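Local atomic coordinates of lumazine-binding protein (Silicibacter pomeroyi DSS-3, PDB entry 3FKA), a protein that is of unknown function but belongs to a putative lumazine-binding family of the NTF2 clan, and so may bind a small ligand in a pocket. Residues B[9-14]-B[77-82]; B[16-21]-B[99-104]; B[32-37]-B[113-118]. One frame throughout, in Å; residues are numbered along the deposited sequence.

Contact 1 of 3, residues B[9-14]-B[77-82]; sequences AALTAL and VSVQGD
A backbone hydrogen bond of 2.9 Å from L14 N to A10 O, with another from A13 N to A9 O, holds the helical turn from which L11 reaches V77 and V79. Across the contact itself everything is apolar. L11 sets its CG anti to its own carbonyl carbon (chi1 -71°), and the branch ending in CD1 does all the touching: L11 CD1 meets CG2 of V79 at 3.6 Å and lies 4.0 Å from CG1 of V77 in the conformer given. Both valines turn their side chains toward the helix, two residues apart on the same face of the strand, and a single methyl group serves the two. This is the NTF2-like layout, in which the long N-terminal helix 4-24 lies over a curved sheet. L11 also leans on A84 and L86 of the adjacent strand 83-92, and on V103 and W110 further across the sheet, which help to bury it. On the opposite face of strand 72-80 S78 points away from the helix and packs on F100 of the third subunit. V77 and S78 pair antiparallel with a strand of the second subunit, which carries the sheet across that interface.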
loop_
_atom_site.group_PDB
_atom_site.type_symbol
_atom_site.label_atom_id
_atom_site.label_comp_id
_atom_site.label_asym_id
_atom_site.label_seq_id
_atom_site.Cartn_x
_atom_site.Cartn_y
_atom_site.Cartn_z
ATOM N N ALA B 9 -0.674 15.654 3.338
ATOM C CA ALA B 9 -0.824 16.878 2.538
ATOM C C ALA B 9 0.567 17.378 2.080
ATOM O O ALA B 9 0.768 17.769 0.915
ATOM C CB ALA B 9 -1.572 17.943 3.336
ATOM N N ALA B 10 1.550 17.332 2.980
ATOM C CA ALA B 10 2.928 17.761 2.633
ATOM C C ALA B 10 3.560 16.875 1.548
ATOM O O ALA B 10 4.224 17.364 0.618
ATOM C CB ALA B 10 3.805 17.802 3.871
ATOM N N LEU B 11 3.318 15.570 1.654
ATOM C CA LEU B 11 3.819 14.585 0.695
ATOM C C LEU B 11 3.143 14.774 -0.667
ATOM O O LEU B 11 3.791 14.644 -1.711
ATOM C CB LEU B 11 3.633 13.154 1.258
ATOM C CG LEU B 11 4.567 12.785 2.420
ATOM C CD1 LEU B 11 4.002 11.569 3.250
ATOM C CD2 LEU B 11 5.998 12.533 1.954
ATOM N N THR B 12 1.852 15.113 -0.651
ATOM C CA THR B 12 1.089 15.371 -1.870
ATOM C C THR B 12 1.709 16.588 -2.579
ATOM O O THR B 12 1.905 16.553 -3.809
ATOM C CB THR B 12 -0.421 15.565 -1.559
ATOM O OG1 THR B 12 -0.932 14.356 -0.961
ATOM C CG2 THR B 12 -1.198 15.857 -2.807
ATOM N N ALA B 13 2.016 17.634 -1.802
ATOM C CA ALA B 13 2.676 18.850 -2.338
ATOM C C ALA B 13 4.049 18.499 -2.897
ATOM O O ALA B 13 4.433 19.011 -3.951
ATOM C CB ALA B 13 2.823 19.915 -1.281
ATOM N N LEU B 14 4.794 17.663 -2.172
ATOM C CA LEU B 14 6.115 17.206 -2.597
ATOM C C LEU B 14 6.028 16.513 -3.949
ATOM O O LEU B 14 6.857 16.776 -4.820
ATOM C CB LEU B 14 6.744 16.282 -1.550
ATOM C CG LEU B 14 8.101 15.648 -1.877
ATOM C CD1 LEU B 14 9.138 16.719 -2.046
ATOM C CD2 LEU B 14 8.508 14.648 -0.770
ATOM N N VAL B 77 0.255 6.128 -0.869
ATOM C CA VAL B 77 1.080 6.855 0.084
ATOM C C VAL B 77 1.024 6.069 1.380
ATOM O O VAL B 77 -0.073 5.759 1.841
ATOM C CB VAL B 77 0.580 8.277 0.394
ATOM C CG1 VAL B 77 1.545 8.962 1.373
ATOM C CG2 VAL B 77 0.424 9.124 -0.873
ATOM N N SER B 78 2.189 5.728 1.951
ATOM C CA SER B 78 2.284 5.000 3.219
ATOM C C SER B 78 3.191 5.831 4.116
ATOM O O SER B 78 4.226 6.316 3.654
ATOM C CB SER B 78 2.838 3.579 3.058
ATOM O OG SER B 78 1.972 2.773 2.279
ATOM N N VAL B 79 2.822 5.991 5.387
ATOM C CA VAL B 79 3.603 6.798 6.318
ATOM C C VAL B 79 3.755 6.076 7.652
ATOM O O VAL B 79 2.779 5.493 8.160
ATOM C CB VAL B 79 2.923 8.153 6.611
ATOM C CG1 VAL B 79 3.768 9.012 7.579
ATOM C CG2 VAL B 79 2.639 8.963 5.349
ATOM N N GLN B 80 4.974 6.060 8.186
ATOM C CA GLN B 80 5.241 5.499 9.536
ATOM C C GLN B 80 6.165 6.492 10.204
ATOM O O GLN B 80 7.310 6.590 9.832
ATOM C CB GLN B 80 5.836 4.103 9.485
ATOM C CG GLN B 80 4.873 3.030 9.000
ATOM C CD GLN B 80 3.743 2.709 10.008
ATOM O OE1 GLN B 80 3.920 2.816 11.218
ATOM N NE2 GLN B 80 2.596 2.301 9.496
ATOM N N GLY B 81 5.668 7.244 11.188
ATOM C CA GLY B 81 6.517 8.259 11.838
ATOM C C GLY B 81 7.114 9.247 10.836
ATOM O O GLY B 81 6.385 9.941 10.116
ATOM N N ASP B 82 8.444 9.279 10.761
ATOM C CA ASP B 82 9.160 10.209 9.879
ATOM C C ASP B 82 9.582 9.608 8.513
ATOM O O ASP B 82 10.426 10.209 7.828
ATOM C CB ASP B 82 10.331 10.873 10.634
ATOM C CG ASP B 82 11.386 9.907 11.115
ATOM O OD1 ASP B 82 11.310 8.709 10.805
ATOM O OD2 ASP B 82 12.303 10.394 11.821
#

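Contact 2 of 3, residues B[16-21]-B[99-104]; sequences ETYVMA and DFLTVL
Y18 is the residue by which the helical segment 16-21 reaches D99 and L101 on the strand, in the interior of the cone-like NTF2 fold, where the N-terminal helix faces the curved sheet. Along the helix, E16 O accepts the backbone N-H of M20, a selenomethionine, and T17 O that of A21, so the turn that carries the tyrosine is regularly bonded on both sides of it; T17 also leans on I33 of the helix 27-33. Y18 then turns inward, with CG roughly anti to the backbone N (chi1 155°), which carries the ring across to the sheet. Its OH donates a hydrogen bond to OD2 of D99; at 2.4 Å between Y18 OH and D99 OD2 the bond is very short, and its exact length should be read with caution. OD2 lies in the plane of the ring, at its edge, while the ring and carboxylate planes are 54° apart. The same OD2 is also bonded by N90 ND2, so two groups grip this buried oxygen, and K115 NZ adds a weak hydrogen bond to Y18 OH. The side chain of D99 comes about 3 Å from an unidentified molecule, probably from the crystallisation liquor, which may mark a pocket. L101 approaches the Y18 ring obliquely and only loosely, with CD1, in the conformer given, 4.4 Å from Y18 CD2.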
loop_
_atom_site.group_PDB
_atom_site.type_symbol
_atom_site.label_atom_id
_atom_site.label_comp_id
_atom_site.label_asym_id
_atom_site.label_seq_id
_atom_site.Cartn_x
_atom_site.Cartn_y
_atom_site.Cartn_z
ATOM N N GLU B 16 3.735 16.911 -6.319
ATOM C CA GLU B 16 3.457 17.931 -7.316
ATOM C C GLU B 16 4.736 18.720 -7.669
ATOM O O GLU B 16 5.019 18.963 -8.839
ATOM C CB GLU B 16 2.361 18.879 -6.847
ATOM C CG GLU B 16 2.031 19.945 -7.909
ATOM C CD GLU B 16 0.795 20.775 -7.585
ATOM O OE1 GLU B 16 0.244 20.689 -6.469
ATOM O OE2 GLU B 16 0.360 21.535 -8.477
ATOM N N THR B 17 5.513 19.086 -6.657
ATOM C CA THR B 17 6.763 19.807 -6.863
ATOM C C THR B 17 7.731 18.962 -7.691
ATOM O O THR B 17 8.383 19.460 -8.618
ATOM C CB THR B 17 7.395 20.212 -5.522
ATOM O OG1 THR B 17 6.484 21.081 -4.832
ATOM C CG2 THR B 17 8.696 20.929 -5.765
ATOM N N TYR B 18 7.827 17.686 -7.316
ATOM C CA TYR B 18 8.666 16.733 -8.022
ATOM C C TYR B 18 8.320 16.598 -9.498
ATOM O O TYR B 18 9.186 16.790 -10.350
ATOM C CB TYR B 18 8.623 15.350 -7.306
ATOM C CG TYR B 18 8.922 14.185 -8.197
ATOM C CD1 TYR B 18 10.140 14.067 -8.815
ATOM C CD2 TYR B 18 7.972 13.186 -8.407
ATOM C CE1 TYR B 18 10.394 13.021 -9.637
ATOM C CE2 TYR B 18 8.214 12.134 -9.234
ATOM C CZ TYR B 18 9.420 12.043 -9.859
ATOM O OH TYR B 18 9.635 10.959 -10.697
ATOM N N VAL B 19 7.054 16.345 -9.804
ATOM C CA VAL B 19 6.626 16.145 -11.201
ATOM C C VAL B 19 6.849 17.412 -12.042
ATOM O O VAL B 19 7.379 17.343 -13.161
ATOM C CB VAL B 19 5.158 15.660 -11.282
ATOM C CG1 VAL B 19 4.737 15.448 -12.713
ATOM C CG2 VAL B 19 4.982 14.358 -10.499
HETATM N N MSE B 20 6.503 18.564 -11.484
HETATM C CA MSE B 20 6.692 19.829 -12.208
HETATM C C MSE B 20 8.157 20.184 -12.377
HETATM O O MSE B 20 8.552 20.622 -13.449
HETATM C CB MSE B 20 5.965 20.992 -11.530
HETATM C CG MSE B 20 4.459 20.873 -11.465
HETATM SE SE MSE B 20 3.650 20.406 -13.159
HETATM C CE MSE B 20 4.530 21.766 -14.238
ATOM N N ALA B 21 8.965 20.001 -11.337
ATOM C CA ALA B 21 10.393 20.310 -11.415
ATOM C C ALA B 21 11.071 19.412 -12.450
ATOM O O ALA B 21 11.926 19.858 -13.216
ATOM C CB ALA B 21 11.078 20.220 -10.033
ATOM N N ASP B 99 6.602 5.186 -10.409
ATOM C CA ASP B 99 7.691 5.550 -9.530
ATOM C C ASP B 99 7.380 5.121 -8.112
ATOM O O ASP B 99 6.251 5.339 -7.648
ATOM C CB ASP B 99 7.878 7.066 -9.447
ATOM C CG ASP B 99 8.373 7.702 -10.721
ATOM O OD1 ASP B 99 8.897 7.043 -11.647
ATOM O OD2 ASP B 99 8.268 8.939 -10.764
ATOM N N PHE B 100 8.351 4.490 -7.432
ATOM C CA PHE B 100 8.250 4.134 -6.030
ATOM C C PHE B 100 9.305 5.004 -5.346
ATOM O O PHE B 100 10.502 4.808 -5.587
ATOM C CB PHE B 100 8.477 2.673 -5.708
ATOM C CG PHE B 100 7.459 1.726 -6.277
ATOM C CD1 PHE B 100 6.123 2.097 -6.533
ATOM C CD2 PHE B 100 7.787 0.386 -6.402
ATOM C CE1 PHE B 100 5.222 1.177 -6.961
ATOM C CE2 PHE B 100 6.874 -0.523 -6.808
ATOM C CZ PHE B 100 5.581 -0.145 -7.092
ATOM N N LEU B 101 8.849 5.942 -4.520
ATOM C CA LEU B 101 9.708 6.890 -3.823
ATOM C C LEU B 101 9.813 6.584 -2.330
ATOM O O LEU B 101 8.812 6.224 -1.739
ATOM C CB LEU B 101 9.110 8.297 -3.957
ATOM C CG LEU B 101 8.818 8.972 -5.313
ATOM C CD1 LEU B 101 7.931 10.229 -5.112
ATOM C CD2 LEU B 101 10.071 9.346 -6.094
ATOM N N THR B 102 11.005 6.717 -1.738
ATOM C CA THR B 102 11.208 6.560 -0.287
ATOM C C THR B 102 11.483 8.014 0.117
ATOM O O THR B 102 12.217 8.730 -0.599
ATOM C CB THR B 102 12.326 5.601 0.143
ATOM O OG1 THR B 102 13.539 5.907 -0.551
ATOM C CG2 THR B 102 11.913 4.176 -0.170
ATOM N N VAL B 103 10.894 8.453 1.234
ATOM C CA VAL B 103 10.973 9.851 1.654
ATOM C C VAL B 103 11.196 9.904 3.153
ATOM O O VAL B 103 10.689 9.033 3.881
ATOM C CB VAL B 103 9.651 10.592 1.313
ATOM C CG1 VAL B 103 9.833 12.119 1.362
ATOM C CG2 VAL B 103 9.106 10.203 -0.087
ATOM N N LEU B 104 11.936 10.914 3.598
ATOM C CA LEU B 104 12.244 11.105 5.006
ATOM C C LEU B 104 11.865 12.513 5.434
ATOM O O LEU B 104 12.158 13.474 4.724
ATOM C CB LEU B 104 13.726 10.934 5.266
ATOM C CG LEU B 104 14.234 11.019 6.710
ATOM C CD1 LEU B 104 13.812 9.787 7.531
ATOM C CD2 LEU B 104 15.765 11.176 6.733
#

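Contact 3 of 3, residues B[32-37]-B[113-118]; sequences RIFFGK and VSKVYR. With EDO (1,2-ethanediol), chain R.
F35 and V113 meet through matching first torsions: F35 puts CG (chi1 -82°) and V113 puts CG2 anti to the residue's own carbonyl carbon. V113 CG2 then sits 3.9 Å from both CD2 and CE2 of F35, obliquely to the ring, although the side chain of V113 starts out away from the segment 32-37. F34 has a similar first torsion and sends its far end to the lysine: F34 CZ lies 4.0 Å from CE of K115, whose chain bends at chi3 (-51°) in the conformer given. K115 NZ forms a salt bridge with E40. Here the second helix of the NTF2-like fold, 27-33, gives way to the sheet, and the chain runs alongside strand 109-119 as it leaves the helix; V113 and S114 form a classic beta bulge opposite T102 on the neighbouring strand 95-106. The F35 ring also meets that of W50 of the third subunit, their planes about 60° apart. An alanine in place of F35 is likely to open a gap beside V113 CG2 and leave that tryptophan without its ring partner. Beyond, a 1,2-ethanediol, probably from the crystallisation liquor, accepts a hydrogen bond of 2.9 Å at O2 from K37 N and lays O1 near the plane of the F35 ring, 3.8 Å from F35 CD1.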
loop_
_atom_site.group_PDB
_atom_site.type_symbol
_atom_site.label_atom_id
_atom_site.label_comp_id
_atom_site.label_asym_id
_atom_site.label_seq_id
_atom_site.Cartn_x
_atom_site.Cartn_y
_atom_site.Cartn_z
ATOM N N ARG B 32 16.575 20.827 -4.089
ATOM C CA ARG B 32 15.914 21.068 -2.814
ATOM C C ARG B 32 15.163 19.835 -2.344
ATOM O O ARG B 32 15.297 19.445 -1.214
ATOM C CB ARG B 32 14.912 22.227 -2.900
ATOM C CG ARG B 32 14.070 22.455 -1.628
ATOM C CD ARG B 32 13.004 23.524 -1.833
ATOM N NE ARG B 32 12.138 23.625 -0.655
ATOM C CZ ARG B 32 12.400 24.312 0.470
ATOM N NH1 ARG B 32 13.539 24.993 0.643
ATOM N NH2 ARG B 32 11.503 24.316 1.451
ATOM N N ILE B 33 14.381 19.232 -3.234
ATOM C CA ILE B 33 13.527 18.066 -2.873
ATOM C C ILE B 33 14.125 16.661 -2.807
ATOM O O ILE B 33 13.473 15.737 -2.270
ATOM C CB ILE B 33 12.259 18.069 -3.765
ATOM C CG1 ILE B 33 12.544 17.672 -5.221
ATOM C CG2 ILE B 33 11.567 19.462 -3.598
ATOM C CD1 ILE B 33 11.297 17.632 -6.085
ATOM N N PHE B 34 15.313 16.510 -3.385
ATOM C CA PHE B 34 16.069 15.262 -3.371
ATOM C C PHE B 34 17.335 15.476 -2.558
ATOM O O PHE B 34 18.040 16.487 -2.754
ATOM C CB PHE B 34 16.509 14.819 -4.764
ATOM C CG PHE B 34 15.437 14.196 -5.600
ATOM C CD1 PHE B 34 14.672 14.958 -6.475
ATOM C CD2 PHE B 34 15.214 12.830 -5.544
ATOM C CE1 PHE B 34 13.685 14.385 -7.250
ATOM C CE2 PHE B 34 14.216 12.249 -6.333
ATOM C CZ PHE B 34 13.466 13.027 -7.189
ATOM N N PHE B 35 17.622 14.536 -1.651
ATOM C CA PHE B 35 18.859 14.534 -0.902
ATOM C C PHE B 35 20.042 14.449 -1.861
ATOM O O PHE B 35 19.934 13.850 -2.940
ATOM C CB PHE B 35 18.939 13.343 0.065
ATOM C CG PHE B 35 18.205 13.549 1.358
ATOM C CD1 PHE B 35 18.832 14.240 2.387
ATOM C CD2 PHE B 35 16.937 13.040 1.583
ATOM C CE1 PHE B 35 18.205 14.436 3.626
ATOM C CE2 PHE B 35 16.303 13.234 2.841
ATOM C CZ PHE B 35 16.943 13.948 3.840
ATOM N N GLY B 36 21.170 15.020 -1.458
ATOM C CA GLY B 36 22.396 14.975 -2.251
ATOM C C GLY B 36 22.802 13.588 -2.699
ATOM O O GLY B 36 23.201 13.412 -3.837
ATOM N N LYS B 37 22.640 12.610 -1.806
ATOM C CA LYS B 37 22.984 11.216 -2.060
ATOM C C LYS B 37 21.807 10.368 -2.563
ATOM O O LYS B 37 21.897 9.130 -2.586
ATOM C CB LYS B 37 23.598 10.592 -0.798
ATOM C CG LYS B 37 24.898 11.195 -0.333
ATOM C CD LYS B 37 25.399 10.406 0.874
ATOM C CE LYS B 37 26.630 11.008 1.460
ATOM N NZ LYS B 37 27.106 10.277 2.694
ATOM N N VAL B 113 14.564 10.382 -0.696
ATOM C CA VAL B 113 15.751 9.578 -0.480
ATOM C C VAL B 113 16.107 8.766 -1.729
ATOM O O VAL B 113 17.285 8.668 -2.088
ATOM C CB VAL B 113 15.572 8.650 0.750
ATOM C CG1 VAL B 113 16.779 7.662 0.901
ATOM C CG2 VAL B 113 15.377 9.498 2.004
ATOM N N SER B 114 15.095 8.200 -2.387
ATOM C CA SER B 114 15.328 7.401 -3.567
ATOM C C SER B 114 14.071 7.258 -4.378
ATOM O O SER B 114 12.968 7.408 -3.859
ATOM C CB SER B 114 15.796 5.986 -3.167
ATOM O OG SER B 114 16.065 5.171 -4.313
ATOM N N LYS B 115 14.281 6.966 -5.647
ATOM C CA LYS B 115 13.201 6.739 -6.592
ATOM C C LYS B 115 13.543 5.528 -7.448
ATOM O O LYS B 115 14.608 5.490 -8.038
ATOM C CB LYS B 115 13.012 7.910 -7.548
ATOM C CG LYS B 115 11.764 7.792 -8.471
ATOM C CD LYS B 115 11.944 8.538 -9.800
ATOM C CE LYS B 115 12.408 9.978 -9.630
ATOM N NZ LYS B 115 12.594 10.610 -10.955
ATOM N N VAL B 116 12.655 4.525 -7.475
ATOM C CA VAL B 116 12.827 3.370 -8.378
ATOM C C VAL B 116 11.652 3.523 -9.320
ATOM O O VAL B 116 10.598 4.038 -8.918
ATOM C CB VAL B 116 12.880 1.953 -7.754
ATOM C CG1 VAL B 116 14.120 1.810 -6.867
ATOM C CG2 VAL B 116 11.604 1.614 -7.009
ATOM N N TYR B 117 11.853 3.148 -10.583
ATOM C CA TYR B 117 10.812 3.278 -11.571
ATOM C C TYR B 117 10.806 2.150 -12.578
ATOM O O TYR B 117 11.793 1.385 -12.727
ATOM C CB TYR B 117 10.990 4.607 -12.354
ATOM C CG TYR B 117 12.243 4.584 -13.216
ATOM C CD1 TYR B 117 12.235 4.028 -14.510
ATOM C CD2 TYR B 117 13.454 5.041 -12.714
ATOM C CE1 TYR B 117 13.384 3.937 -15.274
ATOM C CE2 TYR B 117 14.618 4.974 -13.500
ATOM C CZ TYR B 117 14.575 4.418 -14.771
ATOM O OH TYR B 117 15.730 4.361 -15.535
ATOM N N ARG B 118 9.672 2.007 -13.247
ATOM C CA ARG B 118 9.572 1.077 -14.362
ATOM C C ARG B 118 8.767 1.818 -15.422
ATOM O O ARG B 118 7.878 2.605 -15.097
ATOM C CB ARG B 118 9.006 -0.301 -13.999
ATOM C CG ARG B 118 7.535 -0.436 -13.660
ATOM C CD ARG B 118 6.571 -0.384 -14.879
ATOM N NE ARG B 118 5.187 -0.579 -14.464
ATOM C CZ ARG B 118 4.413 -1.631 -14.745
ATOM N NH1 ARG B 118 4.813 -2.658 -15.492
ATOM N NH2 ARG B 118 3.175 -1.638 -14.267
HETATM C C1 EDO R . 23.097 13.702 3.335
HETATM O O1 EDO R . 22.341 14.911 3.561
HETATM C C2 EDO R . 22.410 12.822 2.291
HETATM O O2 EDO R . 22.608 13.310 0.965
#

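Contacts 1 and 2 lay helix 4-24 on one mixed sheet; contact 3 joins to it the residues just after the next helix, 27-33. The strands 95-106 and 109-119, used by contacts 2 and 3, are neighbours in the sheet, while contact 1 takes strand 72-80, at one margin of the sheet within this chain. The centres of contacts 1 and 2 lie about 10 Å apart. Those of contacts 2 and 3 are about 7 Å apart, and those of contacts 1 and 3 about 15 Å. First segments and second segments follow the same order along the chain, so every pair interleaves and the N-terminal helical part is tied to the later strands of the same fold. All three also touch the third subunit.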